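Local coordinates for PHD finger protein 3 (Homo sapiens, PDB 6IC9) that reads the phosphorylated C-terminal domain of RNA polymerase II through its SPOC domain and regulates neuronal gene expression, at residues A[24-36]-A[77-91]. Numbering follows the deposited sequence.
Sequences VAKFVTKAYPVSG and VVRFTPVTEEDQISY
Strand 25-35 starts against the first turns of helix 85-101, through residues 25-28, and then pairs antiparallel with the end of strand 73-82, so one long strand contacts both a helix and a sheet neighbour. Tyr32 and Arg79 form a hydrogen-bonded pair, exchanging two N-H...O bonds. Their side chains share a face of the sheet: the guanidinium lies flat over Tyr32 CB, its plane 7° from that of the ring, while Thr81 OG1 meets the ring edge at CE1. Arg79 suits this place because its extended chain also brings NE to a water held by Pro33 O. Where the strands part, a chi1 of 179° swings Thr29 OG1 opposite the main-chain nitrogen, and it reaches Thr81 O at 2.8 Å from above the carbonyl plane, adding a second donor to Lys30 N. Toward the start of strand 25-35, Asp87 takes the place of a strand partner: its OD1 accepts from Val28 N at 2.9 Å, nearly straight at 169°, and its OD2 from Thr84 N. With Asp87 replaced by an alanine, Val28 N and Thr84 N would probably both lose the carboxylate that holds them, leaving the helix start less firmly tied to the strand. Phe27 turns its ring against the helix, where Tyr91 CA sits over one face, 3.9 Å from the Phe27 ring centroid; a flat, apolar ring suits this buried position beside Leu94 and Leu148. At the other end, Val34 N and Ser35 N both donate to Val77 O, a classic beta bulge. Asp87 N donates back to OG1 of the N-cap Thr84, completing a capping box at the strand-to-helix turn of this SPOC domain.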
loop_
_atom_site.group_PDB
_atom_site.type_symbol
_atom_site.label_atom_id
_atom_site.label_comp_id
_atom_site.label_asym_id
_atom_site.label_seq_id
_atom_site.Cartn_x
_atom_site.Cartn_y
_atom_site.Cartn_z
ATOM N N VAL A 24 14.283 6.643 -6.684
ATOM C CA VAL A 24 13.406 5.929 -7.595
ATOM C C VAL A 24 12.337 6.898 -8.050
ATOM O O VAL A 24 12.209 7.165 -9.244
ATOM C CB VAL A 24 12.806 4.661 -6.943
ATOM C CG1 VAL A 24 11.770 4.015 -7.908
ATOM C CG2 VAL A 24 13.888 3.630 -6.592
ATOM N N ALA A 25 11.551 7.447 -7.122
ATOM C CA ALA A 25 10.383 8.200 -7.557
ATOM C C ALA A 25 9.848 8.966 -6.364
ATOM O O ALA A 25 9.942 8.484 -5.228
ATOM C CB ALA A 25 9.290 7.251 -8.108
ATOM N N LYS A 26 9.309 10.152 -6.620
ATOM C CA LYS A 26 8.607 10.914 -5.590
ATOM C C LYS A 26 7.443 11.623 -6.253
ATOM O O LYS A 26 7.640 12.303 -7.261
ATOM C CB LYS A 26 9.544 11.916 -4.879
ATOM C CG LYS A 26 8.857 13.002 -4.119
ATOM C CD LYS A 26 9.888 13.975 -3.490
ATOM C CE LYS A 26 9.195 15.251 -2.973
ATOM N NZ LYS A 26 10.250 16.241 -2.524
ATOM N N PHE A 27 6.233 11.487 -5.700
ATOM C CA PHE A 27 5.104 12.116 -6.379
ATOM C C PHE A 27 3.979 12.340 -5.389
ATOM O O PHE A 27 3.946 11.733 -4.317
ATOM C CB PHE A 27 4.635 11.266 -7.559
ATOM C CG PHE A 27 4.335 9.825 -7.190
ATOM C CD1 PHE A 27 5.366 8.865 -7.169
ATOM C CD2 PHE A 27 3.076 9.465 -6.787
ATOM C CE1 PHE A 27 5.097 7.508 -6.817
ATOM C CE2 PHE A 27 2.806 8.081 -6.424
ATOM C CZ PHE A 27 3.851 7.162 -6.421
ATOM N N VAL A 28 3.037 13.191 -5.793
ATOM C CA VAL A 28 1.817 13.480 -5.039
ATOM C C VAL A 28 0.733 12.533 -5.513
ATOM O O VAL A 28 0.561 12.301 -6.713
ATOM C CB VAL A 28 1.349 14.927 -5.222
ATOM C CG1 VAL A 28 0.128 15.211 -4.314
ATOM C CG2 VAL A 28 2.507 15.855 -4.914
ATOM N N THR A 29 -0.003 11.995 -4.560
ATOM C CA THR A 29 -0.997 10.984 -4.866
ATOM C C THR A 29 -2.189 11.192 -3.938
ATOM O O THR A 29 -2.044 11.686 -2.831
ATOM C CB THR A 29 -0.377 9.575 -4.722
ATOM O OG1 THR A 29 -1.371 8.590 -4.993
ATOM C CG2 THR A 29 0.093 9.360 -3.289
ATOM N N LYS A 30 -3.371 10.746 -4.374
ATOM C CA LYS A 30 -4.532 10.674 -3.511
ATOM C C LYS A 30 -4.831 9.196 -3.285
ATOM O O LYS A 30 -4.664 8.397 -4.211
ATOM C CB LYS A 30 -5.737 11.349 -4.167
ATOM C CG LYS A 30 -5.697 12.916 -4.063
ATOM C CD LYS A 30 -6.746 13.514 -5.030
ATOM C CE LYS A 30 -6.845 15.060 -4.856
ATOM N NZ LYS A 30 -7.740 15.671 -5.925
ATOM N N ALA A 31 -5.228 8.848 -2.066
ATOM C CA ALA A 31 -5.642 7.464 -1.726
ATOM C C ALA A 31 -7.159 7.382 -1.645
ATOM O O ALA A 31 -7.797 8.255 -1.045
ATOM C CB ALA A 31 -5.059 7.042 -0.372
ATOM N N TYR A 32 -7.734 6.323 -2.225
ATOM C CA TYR A 32 -9.154 6.023 -2.202
ATOM C C TYR A 32 -9.360 4.670 -1.552
ATOM O O TYR A 32 -8.562 3.751 -1.772
ATOM C CB TYR A 32 -9.749 5.961 -3.610
ATOM C CG TYR A 32 -9.657 7.345 -4.276
ATOM C CD1 TYR A 32 -8.516 7.735 -4.941
ATOM C CD2 TYR A 32 -10.708 8.276 -4.148
ATOM C CE1 TYR A 32 -8.421 9.023 -5.514
ATOM C CE2 TYR A 32 -10.616 9.544 -4.705
ATOM C CZ TYR A 32 -9.486 9.902 -5.388
ATOM O OH TYR A 32 -9.406 11.158 -5.930
ATOM N N PRO A 33 -10.462 4.498 -0.834
ATOM C CA PRO A 33 -10.719 3.197 -0.182
ATOM C C PRO A 33 -10.986 2.094 -1.172
ATOM O O PRO A 33 -11.580 2.290 -2.240
ATOM C CB PRO A 33 -11.958 3.467 0.695
ATOM C CG PRO A 33 -12.495 4.733 0.244
ATOM C CD PRO A 33 -11.372 5.543 -0.333
ATOM N N VAL A 34 -10.493 0.910 -0.824
ATOM C CA VAL A 34 -10.715 -0.293 -1.594
ATOM C C VAL A 34 -11.380 -1.358 -0.728
ATOM O O VAL A 34 -12.418 -1.917 -1.093
ATOM C CB VAL A 34 -9.390 -0.838 -2.192
ATOM C CG1 VAL A 34 -9.690 -2.120 -2.878
ATOM C CG2 VAL A 34 -8.754 0.158 -3.233
ATOM N N SER A 35 -10.809 -1.622 0.441
ATOM C CA SER A 35 -11.310 -2.700 1.299
ATOM C C SER A 35 -11.034 -2.341 2.741
ATOM O O SER A 35 -10.010 -1.724 3.053
ATOM C CB SER A 35 -10.624 -4.038 0.967
ATOM O OG SER A 35 -11.285 -5.099 1.645
ATOM N N GLY A 36 -11.927 -2.761 3.640
ATOM C CA GLY A 36 -11.757 -2.440 5.044
ATOM C C GLY A 36 -12.127 -1.004 5.359
ATOM O O GLY A 36 -12.404 -0.182 4.481
ATOM N N VAL A 77 -7.190 -1.678 2.701
ATOM C CA VAL A 77 -6.526 -1.650 1.411
ATOM C C VAL A 77 -6.990 -0.357 0.769
ATOM O O VAL A 77 -8.194 -0.066 0.790
ATOM C CB VAL A 77 -6.898 -2.868 0.530
ATOM C CG1 VAL A 77 -6.171 -2.686 -0.811
ATOM C CG2 VAL A 77 -6.468 -4.228 1.207
ATOM N N VAL A 78 -6.042 0.472 0.313
ATOM C CA VAL A 78 -6.379 1.687 -0.422
ATOM C C VAL A 78 -5.769 1.587 -1.810
ATOM O O VAL A 78 -4.915 0.730 -2.088
ATOM C CB VAL A 78 -5.892 2.981 0.265
ATOM C CG1 VAL A 78 -6.555 3.134 1.631
ATOM C CG2 VAL A 78 -4.306 3.010 0.400
ATOM N N ARG A 79 -6.238 2.459 -2.713
ATOM C CA ARG A 79 -5.642 2.525 -4.041
ATOM C C ARG A 79 -5.153 3.962 -4.238
ATOM O O ARG A 79 -5.780 4.913 -3.747
ATOM C CB ARG A 79 -6.597 2.142 -5.168
ATOM C CG ARG A 79 -7.762 3.076 -5.363
ATOM C CD ARG A 79 -8.649 2.597 -6.586
ATOM N NE ARG A 79 -9.910 3.332 -6.567
ATOM C CZ ARG A 79 -10.035 4.548 -7.050
ATOM N NH1 ARG A 79 -8.984 5.138 -7.647
ATOM N NH2 ARG A 79 -11.194 5.168 -6.935
ATOM N N PHE A 80 -3.990 4.088 -4.853
ATOM C CA PHE A 80 -3.335 5.390 -5.061
ATOM C C PHE A 80 -3.577 5.843 -6.480
ATOM O O PHE A 80 -3.541 5.021 -7.403
ATOM C CB PHE A 80 -1.819 5.288 -4.792
ATOM C CG PHE A 80 -1.501 5.034 -3.338
ATOM C CD1 PHE A 80 -1.670 6.043 -2.402
ATOM C CD2 PHE A 80 -1.017 3.780 -2.920
ATOM C CE1 PHE A 80 -1.378 5.828 -1.013
ATOM C CE2 PHE A 80 -0.745 3.528 -1.546
ATOM C CZ PHE A 80 -0.892 4.585 -0.568
ATOM N N THR A 81 -3.741 7.173 -6.660
ATOM C CA THR A 81 -3.863 7.749 -8.006
ATOM C C THR A 81 -2.923 8.945 -8.070
ATOM O O THR A 81 -2.856 9.687 -7.109
ATOM C CB THR A 81 -5.297 8.246 -8.305
ATOM O OG1 THR A 81 -5.609 9.293 -7.399
ATOM C CG2 THR A 81 -6.344 7.130 -8.056
ATOM N N PRO A 82 -2.179 9.136 -9.157
ATOM C CA PRO A 82 -1.332 10.357 -9.267
ATOM C C PRO A 82 -2.184 11.622 -9.385
ATOM O O PRO A 82 -3.278 11.607 -9.954
ATOM C CB PRO A 82 -0.530 10.098 -10.554
ATOM C CG PRO A 82 -1.529 9.287 -11.444
ATOM C CD PRO A 82 -2.217 8.366 -10.411
ATOM N N VAL A 83 -1.679 12.754 -8.856
ATOM C CA VAL A 83 -2.542 13.931 -8.891
ATOM C C VAL A 83 -2.402 14.692 -10.206
ATOM O O VAL A 83 -3.413 15.129 -10.760
ATOM C CB VAL A 83 -2.315 14.842 -7.671
ATOM C CG1 VAL A 83 -3.076 16.180 -7.901
ATOM C CG2 VAL A 83 -2.903 14.138 -6.409
ATOM N N THR A 84 -1.184 14.851 -10.753
ATOM C CA THR A 84 -0.987 15.556 -12.022
ATOM C C THR A 84 -0.320 14.627 -13.035
ATOM O O THR A 84 0.146 13.532 -12.713
ATOM C CB THR A 84 -0.096 16.801 -11.859
ATOM O OG1 THR A 84 1.219 16.370 -11.494
ATOM C CG2 THR A 84 -0.634 17.726 -10.808
ATOM N N GLU A 85 -0.261 15.075 -14.295
ATOM C CA GLU A 85 0.481 14.325 -15.311
ATOM C C GLU A 85 1.937 14.109 -14.905
ATOM O O GLU A 85 2.535 13.058 -15.181
ATOM C CB GLU A 85 0.396 15.060 -16.657
ATOM C CG GLU A 85 -1.057 15.269 -17.074
ATOM C CD GLU A 85 -1.240 16.200 -18.261
ATOM O OE1 GLU A 85 -2.395 16.642 -18.492
ATOM O OE2 GLU A 85 -0.242 16.473 -18.962
ATOM N N GLU A 86 2.553 15.109 -14.290
ATOM C CA GLU A 86 3.932 14.929 -13.817
ATOM C C GLU A 86 4.015 13.835 -12.754
ATOM O O GLU A 86 4.869 12.929 -12.819
ATOM C CB GLU A 86 4.414 16.274 -13.289
ATOM C CG GLU A 86 5.700 16.352 -12.577
ATOM C CD GLU A 86 5.838 17.793 -12.062
ATOM O OE1 GLU A 86 5.432 18.099 -10.899
ATOM O OE2 GLU A 86 6.262 18.628 -12.876
ATOM N N ASP A 87 3.078 13.854 -11.804
ATOM C CA ASP A 87 3.007 12.760 -10.824
ATOM C C ASP A 87 2.874 11.419 -11.504
ATOM O O ASP A 87 3.465 10.435 -11.063
ATOM C CB ASP A 87 1.833 12.966 -9.903
ATOM C CG ASP A 87 2.006 14.216 -9.027
ATOM O OD1 ASP A 87 3.113 14.402 -8.443
ATOM O OD2 ASP A 87 0.984 14.929 -8.883
ATOM N N GLN A 88 2.101 11.354 -12.577
ATOM C CA GLN A 88 1.848 10.066 -13.226
ATOM C C GLN A 88 3.126 9.447 -13.799
ATOM O O GLN A 88 3.310 8.229 -13.747
ATOM C CB GLN A 88 0.781 10.244 -14.307
ATOM C CG GLN A 88 0.363 8.895 -14.880
ATOM C CD GLN A 88 -0.787 9.026 -15.835
ATOM O OE1 GLN A 88 -1.751 8.284 -15.745
ATOM N NE2 GLN A 88 -0.680 9.958 -16.771
ATOM N N ILE A 89 4.066 10.262 -14.297
ATOM C CA ILE A 89 5.323 9.697 -14.776
ATOM C C ILE A 89 6.065 8.975 -13.642
ATOM O O ILE A 89 6.608 7.884 -13.829
ATOM C CB ILE A 89 6.206 10.809 -15.385
ATOM C CG1 ILE A 89 5.501 11.378 -16.622
ATOM C CG2 ILE A 89 7.563 10.224 -15.717
ATOM C CD1 ILE A 89 6.156 12.736 -17.090
ATOM N N SER A 90 6.168 9.618 -12.474
ATOM C CA SER A 90 6.873 9.007 -11.356
ATOM C C SER A 90 6.086 7.846 -10.732
ATOM O O SER A 90 6.689 6.909 -10.214
ATOM C CB SER A 90 7.144 10.067 -10.293
ATOM O OG SER A 90 8.041 11.035 -10.810
ATOM N N TYR A 91 4.761 7.951 -10.702
ATOM C CA TYR A 91 3.920 6.828 -10.268
ATOM C C TYR A 91 4.237 5.583 -11.074
ATOM O O TYR A 91 4.413 4.487 -10.515
ATOM C CB TYR A 91 2.460 7.249 -10.456
ATOM C CG TYR A 91 1.385 6.282 -9.999
ATOM C CD1 TYR A 91 1.072 5.151 -10.759
ATOM C CD2 TYR A 91 0.607 6.595 -8.885
ATOM C CE1 TYR A 91 0.049 4.298 -10.368
ATOM C CE2 TYR A 91 -0.427 5.753 -8.464
ATOM C CZ TYR A 91 -0.695 4.638 -9.219
ATOM O OH TYR A 91 -1.721 3.823 -8.823
HETATM O O HOH W 1 10.273 11.324 -9.175
HETATM O O HOH W 2 -11.678 1.839 -5.024
#